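Local coordinates for Hcp1 family type VI secretion system effector (Yersinia pestis, PDB 3V4H), which probably serves as an Hcp-family component of a type VI secretion system, its subunits assembling into hexameric rings, at residues A[28-38]-A[42-54]. Residues are numbered along the deposited sequence; the frame is centred on the assembly and turned at random.
Sequences DMFIKIDGIEG and DANHKNEIQVLAW
Phe30 lies flat against His45, the two rings almost parallel (planes 3° apart) in an offset stack with centroids 4.3 Å apart. Following Phe30 outward, its CB sits over the imidazole and also touches Glu48 OE1. CG and CD2 meet the ring carbons of His45, with CD2 3.6 Å from His45 CD2, while CD1 packs on the histidine CB. At the far rim Gln50 OE1, hydrogen-bonded to Ser40, lies near the ring plane, 3.5 Å from Phe30 CE1, and CZ ends against the carboxylate carbon of Asp42, whose OD1 is salt-bridged to Arg111. The non-hydrogen-bonded antiparallel pairing of Phe30 with Gln50 puts both side chains on one face of the sheet; CG anti to the carbonyl carbon (chi1 -57°) then carries the ring against His45.

One residue along, Ile31 and Ile49 form the hydrogen-bonded pair: Ile31 N gives to Ile49 O at 2.8 Å, and Ile49 N returns the bond to Ile31 O. Their side chains take the other face, where Ile31 CG2 packs against Val51 CG2, next to Phe82 of strand 76-85. Farther along, Met29 SD makes an oblique Met-aromatic contact with Trp54, 3.7 Å from its CD1, where Trp54 and Ala53 continue the sheet into a neighbouring subunit.

His45 is gripped at both nitrogens: ND1 donates to Glu48 OE1 at 2.6 Å, nearly in the ring plane, and NE2 bonds Glu119. Stacking therefore sets the tilt of the imidazole while the two carboxylates fix its rotation, and their negative charge would probably favour a protonated histidine in the turn that leads into strand 49-50, the outermost strand of its sheet within the chain.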
loop_
_atom_site.group_PDB
_atom_site.type_symbol
_atom_site.label_atom_id
_atom_site.label_comp_id
_atom_site.label_asym_id
_atom_site.label_seq_id
_atom_site.Cartn_x
_atom_site.Cartn_y
_atom_site.Cartn_z
ATOM N N ASP A 28 -6.178 -26.290 13.048
ATOM C CA ASP A 28 -4.865 -26.988 13.166
ATOM C C ASP A 28 -4.453 -27.476 11.804
ATOM O O ASP A 28 -5.233 -28.149 11.071
ATOM C CB ASP A 28 -4.966 -28.195 14.078
ATOM C CG ASP A 28 -4.654 -27.887 15.490
ATOM O OD1 ASP A 28 -3.712 -27.101 15.750
ATOM O OD2 ASP A 28 -5.347 -28.464 16.355
ATOM N N MET A 29 -3.202 -27.228 11.484
ATOM C CA MET A 29 -2.696 -27.509 10.151
ATOM C C MET A 29 -1.365 -28.215 10.282
ATOM O O MET A 29 -0.504 -27.775 11.047
ATOM C CB MET A 29 -2.517 -26.200 9.391
ATOM C CG MET A 29 -3.762 -25.344 9.305
ATOM S SD MET A 29 -3.475 -23.866 8.329
ATOM C CE MET A 29 -2.971 -22.689 9.573
ATOM N N PHE A 30 -1.162 -29.282 9.518
ATOM C CA PHE A 30 0.083 -30.045 9.617
ATOM C C PHE A 30 0.621 -30.356 8.264
ATOM O O PHE A 30 -0.147 -30.615 7.347
ATOM C CB PHE A 30 -0.159 -31.364 10.336
ATOM C CG PHE A 30 -0.747 -31.190 11.699
ATOM C CD1 PHE A 30 0.048 -30.858 12.762
ATOM C CD2 PHE A 30 -2.107 -31.311 11.901
ATOM C CE1 PHE A 30 -0.492 -30.668 14.025
ATOM C CE2 PHE A 30 -2.659 -31.116 13.157
ATOM C CZ PHE A 30 -1.843 -30.799 14.220
ATOM N N ILE A 31 1.928 -30.410 8.146
ATOM C CA ILE A 31 2.526 -30.953 6.926
ATOM C C ILE A 31 3.566 -32.014 7.300
ATOM O O ILE A 31 4.406 -31.816 8.196
ATOM C CB ILE A 31 3.016 -29.817 6.003
ATOM C CG1 ILE A 31 3.161 -30.324 4.567
ATOM C CG2 ILE A 31 4.284 -29.193 6.532
ATOM C CD1 ILE A 31 3.146 -29.280 3.473
ATOM N N LYS A 32 3.491 -33.162 6.644
ATOM C CA LYS A 32 4.412 -34.279 6.893
ATOM C C LYS A 32 5.252 -34.456 5.638
ATOM O O LYS A 32 4.711 -34.731 4.580
ATOM C CB LYS A 32 3.623 -35.558 7.165
ATOM C CG LYS A 32 4.500 -36.800 7.370
ATOM C CD LYS A 32 4.041 -37.971 6.545
ATOM C CE LYS A 32 3.213 -38.955 7.345
ATOM N NZ LYS A 32 4.071 -40.039 7.915
ATOM N N ILE A 33 6.555 -34.259 5.750
ATOM C CA ILE A 33 7.433 -34.238 4.579
ATOM C C ILE A 33 8.440 -35.399 4.661
ATOM O O ILE A 33 9.172 -35.519 5.646
ATOM C CB ILE A 33 8.245 -32.956 4.531
ATOM C CG1 ILE A 33 7.336 -31.767 4.309
ATOM C CG2 ILE A 33 9.327 -33.047 3.463
ATOM C CD1 ILE A 33 8.056 -30.448 4.360
ATOM N N ASP A 34 8.494 -36.242 3.650
ATOM C CA ASP A 34 9.347 -37.413 3.716
ATOM C C ASP A 34 10.769 -37.085 4.020
ATOM O O ASP A 34 11.378 -36.293 3.360
ATOM C CB ASP A 34 9.297 -38.203 2.430
ATOM C CG ASP A 34 8.228 -39.253 2.447
ATOM O OD1 ASP A 34 7.895 -39.758 3.516
ATOM O OD2 ASP A 34 7.691 -39.565 1.383
ATOM N N GLY A 35 11.298 -37.729 5.032
ATOM C CA GLY A 35 12.678 -37.524 5.443
ATOM C C GLY A 35 12.937 -36.256 6.255
ATOM O O GLY A 35 14.043 -36.045 6.698
ATOM N N ILE A 36 11.939 -35.405 6.464
ATOM C CA ILE A 36 12.183 -34.170 7.171
ATOM C C ILE A 36 11.135 -34.044 8.284
ATOM O O ILE A 36 10.007 -33.520 8.088
ATOM C CB ILE A 36 12.142 -32.940 6.220
ATOM C CG1 ILE A 36 13.147 -33.090 5.063
ATOM C CG2 ILE A 36 12.425 -31.666 6.992
ATOM C CD1 ILE A 36 13.155 -31.964 4.044
ATOM N N GLU A 37 11.524 -34.491 9.468
ATOM C CA GLU A 37 10.678 -34.339 10.631
ATOM C C GLU A 37 10.541 -32.900 11.160
ATOM O O GLU A 37 11.475 -32.107 11.105
ATOM C CB GLU A 37 11.206 -35.197 11.749
ATOM C CG GLU A 37 10.777 -36.625 11.606
ATOM C CD GLU A 37 11.245 -37.456 12.761
ATOM O OE1 GLU A 37 11.779 -36.884 13.745
ATOM O OE2 GLU A 37 11.067 -38.681 12.673
ATOM N N GLY A 38 9.375 -32.590 11.702
ATOM C CA GLY A 38 9.183 -31.345 12.457
ATOM C C GLY A 38 9.170 -31.710 13.914
ATOM O O GLY A 38 9.749 -32.724 14.295
ATOM N N ASP A 42 1.421 -32.818 18.753
ATOM C CA ASP A 42 0.088 -33.384 18.570
ATOM C C ASP A 42 0.169 -34.936 18.547
ATOM O O ASP A 42 1.097 -35.507 17.982
ATOM C CB ASP A 42 -0.498 -32.888 17.247
ATOM C CG ASP A 42 -1.901 -33.357 17.022
ATOM O OD1 ASP A 42 -2.782 -32.799 17.685
ATOM O OD2 ASP A 42 -2.138 -34.305 16.199
ATOM N N ALA A 43 -0.811 -35.595 19.161
ATOM C CA ALA A 43 -0.827 -37.033 19.338
ATOM C C ALA A 43 -0.856 -37.733 17.980
ATOM O O ALA A 43 -0.122 -38.691 17.737
ATOM C CB ALA A 43 -2.059 -37.433 20.149
ATOM N N ASN A 44 -1.723 -37.248 17.100
ATOM C CA ASN A 44 -1.906 -37.856 15.784
ATOM C C ASN A 44 -0.927 -37.376 14.735
ATOM O O ASN A 44 -0.891 -37.941 13.660
ATOM C CB ASN A 44 -3.316 -37.595 15.306
ATOM C CG ASN A 44 -4.337 -38.261 16.189
ATOM O OD1 ASN A 44 -4.008 -39.149 16.964
ATOM N ND2 ASN A 44 -5.575 -37.848 16.078
ATOM N N HIS A 45 -0.136 -36.350 15.035
ATOM C CA HIS A 45 0.799 -35.785 14.042
ATOM C C HIS A 45 2.176 -35.573 14.600
ATOM O O HIS A 45 2.893 -34.628 14.211
ATOM C CB HIS A 45 0.225 -34.498 13.434
ATOM C CG HIS A 45 -0.888 -34.763 12.457
ATOM N ND1 HIS A 45 -0.653 -35.085 11.152
ATOM C CD2 HIS A 45 -2.258 -34.868 12.648
ATOM C CE1 HIS A 45 -1.818 -35.366 10.550
ATOM N NE2 HIS A 45 -2.804 -35.242 11.471
ATOM N N LYS A 46 2.566 -36.495 15.485
ATOM C CA LYS A 46 3.830 -36.401 16.223
ATOM C C LYS A 46 4.943 -36.232 15.225
ATOM O O LYS A 46 4.995 -36.945 14.238
ATOM C CB LYS A 46 4.115 -37.646 17.082
ATOM C CG LYS A 46 3.889 -37.490 18.581
ATOM C CD LYS A 46 4.799 -36.451 19.224
ATOM N N ASN A 47 5.806 -35.258 15.470
ATOM C CA ASN A 47 6.990 -35.057 14.645
ATOM C C ASN A 47 6.761 -34.616 13.207
ATOM O O ASN A 47 7.644 -34.692 12.385
ATOM C CB ASN A 47 7.858 -36.305 14.696
ATOM C CG ASN A 47 8.294 -36.640 16.109
ATOM O OD1 ASN A 47 8.624 -35.749 16.916
ATOM N ND2 ASN A 47 8.297 -37.926 16.421
ATOM N N GLU A 48 5.571 -34.123 12.917
ATOM C CA GLU A 48 5.315 -33.437 11.684
ATOM C C GLU A 48 5.496 -31.926 11.913
ATOM O O GLU A 48 5.798 -31.466 13.038
ATOM C CB GLU A 48 3.905 -33.746 11.212
ATOM C CG GLU A 48 3.687 -35.231 10.928
ATOM C CD GLU A 48 2.283 -35.561 10.466
ATOM O OE1 GLU A 48 1.564 -34.664 9.956
ATOM O OE2 GLU A 48 1.922 -36.738 10.591
ATOM N N ILE A 49 5.305 -31.161 10.847
ATOM C CA ILE A 49 5.487 -29.699 10.904
ATOM C C ILE A 49 4.155 -28.984 11.084
ATOM O O ILE A 49 3.231 -29.155 10.289
ATOM C CB ILE A 49 6.202 -29.165 9.641
ATOM C CG1 ILE A 49 7.571 -29.829 9.488
ATOM C CG2 ILE A 49 6.402 -27.657 9.757
ATOM C CD1 ILE A 49 8.106 -29.970 8.066
ATOM N N GLN A 50 4.049 -28.163 12.117
ATOM C CA GLN A 50 2.858 -27.317 12.292
ATOM C C GLN A 50 2.877 -26.130 11.345
ATOM O O GLN A 50 3.859 -25.380 11.289
ATOM C CB GLN A 50 2.755 -26.805 13.733
ATOM C CG GLN A 50 2.836 -27.962 14.690
ATOM C CD GLN A 50 1.958 -27.825 15.909
ATOM O OE1 GLN A 50 1.363 -28.807 16.347
ATOM N NE2 GLN A 50 1.882 -26.610 16.471
ATOM N N VAL A 51 1.775 -25.930 10.633
ATOM C CA VAL A 51 1.694 -24.895 9.612
ATOM C C VAL A 51 0.924 -23.705 10.177
ATOM O O VAL A 51 -0.127 -23.856 10.820
ATOM C CB VAL A 51 1.028 -25.418 8.344
ATOM C CG1 VAL A 51 0.824 -24.327 7.319
ATOM C CG2 VAL A 51 1.912 -26.507 7.729
ATOM N N LEU A 52 1.443 -22.524 9.876
ATOM C CA LEU A 52 0.863 -21.247 10.292
ATOM C C LEU A 52 0.030 -20.644 9.181
ATOM O O LEU A 52 -0.917 -19.940 9.437
ATOM C CB LEU A 52 2.035 -20.286 10.629
ATOM C CG LEU A 52 2.975 -20.704 11.792
ATOM C CD1 LEU A 52 4.097 -19.684 12.021
ATOM C CD2 LEU A 52 2.176 -20.930 13.070
ATOM N N ALA A 53 0.362 -20.901 7.912
ATOM C CA ALA A 53 -0.398 -20.273 6.833
ATOM C C ALA A 53 0.029 -20.983 5.556
ATOM O O ALA A 53 1.064 -21.675 5.593
ATOM C CB ALA A 53 -0.027 -18.750 6.744
ATOM N N TRP A 54 -0.795 -20.904 4.527
ATOM C CA TRP A 54 -0.521 -21.561 3.244
ATOM C C TRP A 54 -1.284 -20.979 2.117
ATOM O O TRP A 54 -2.275 -20.310 2.310
ATOM C CB TRP A 54 -0.834 -23.077 3.319
ATOM C CG TRP A 54 -2.286 -23.374 3.529
ATOM C CD1 TRP A 54 -3.021 -23.220 4.695
ATOM C CD2 TRP A 54 -3.246 -23.868 2.546
ATOM N NE1 TRP A 54 -4.315 -23.571 4.488
ATOM C CE2 TRP A 54 -4.513 -23.975 3.228
ATOM C CE3 TRP A 54 -3.169 -24.236 1.229
ATOM C CZ2 TRP A 54 -5.667 -24.427 2.580
ATOM C CZ3 TRP A 54 -4.331 -24.701 0.580
ATOM C CH2 TRP A 54 -5.528 -24.805 1.235
HETATM O O HOH W 1 -1.472 -25.270 12.760
#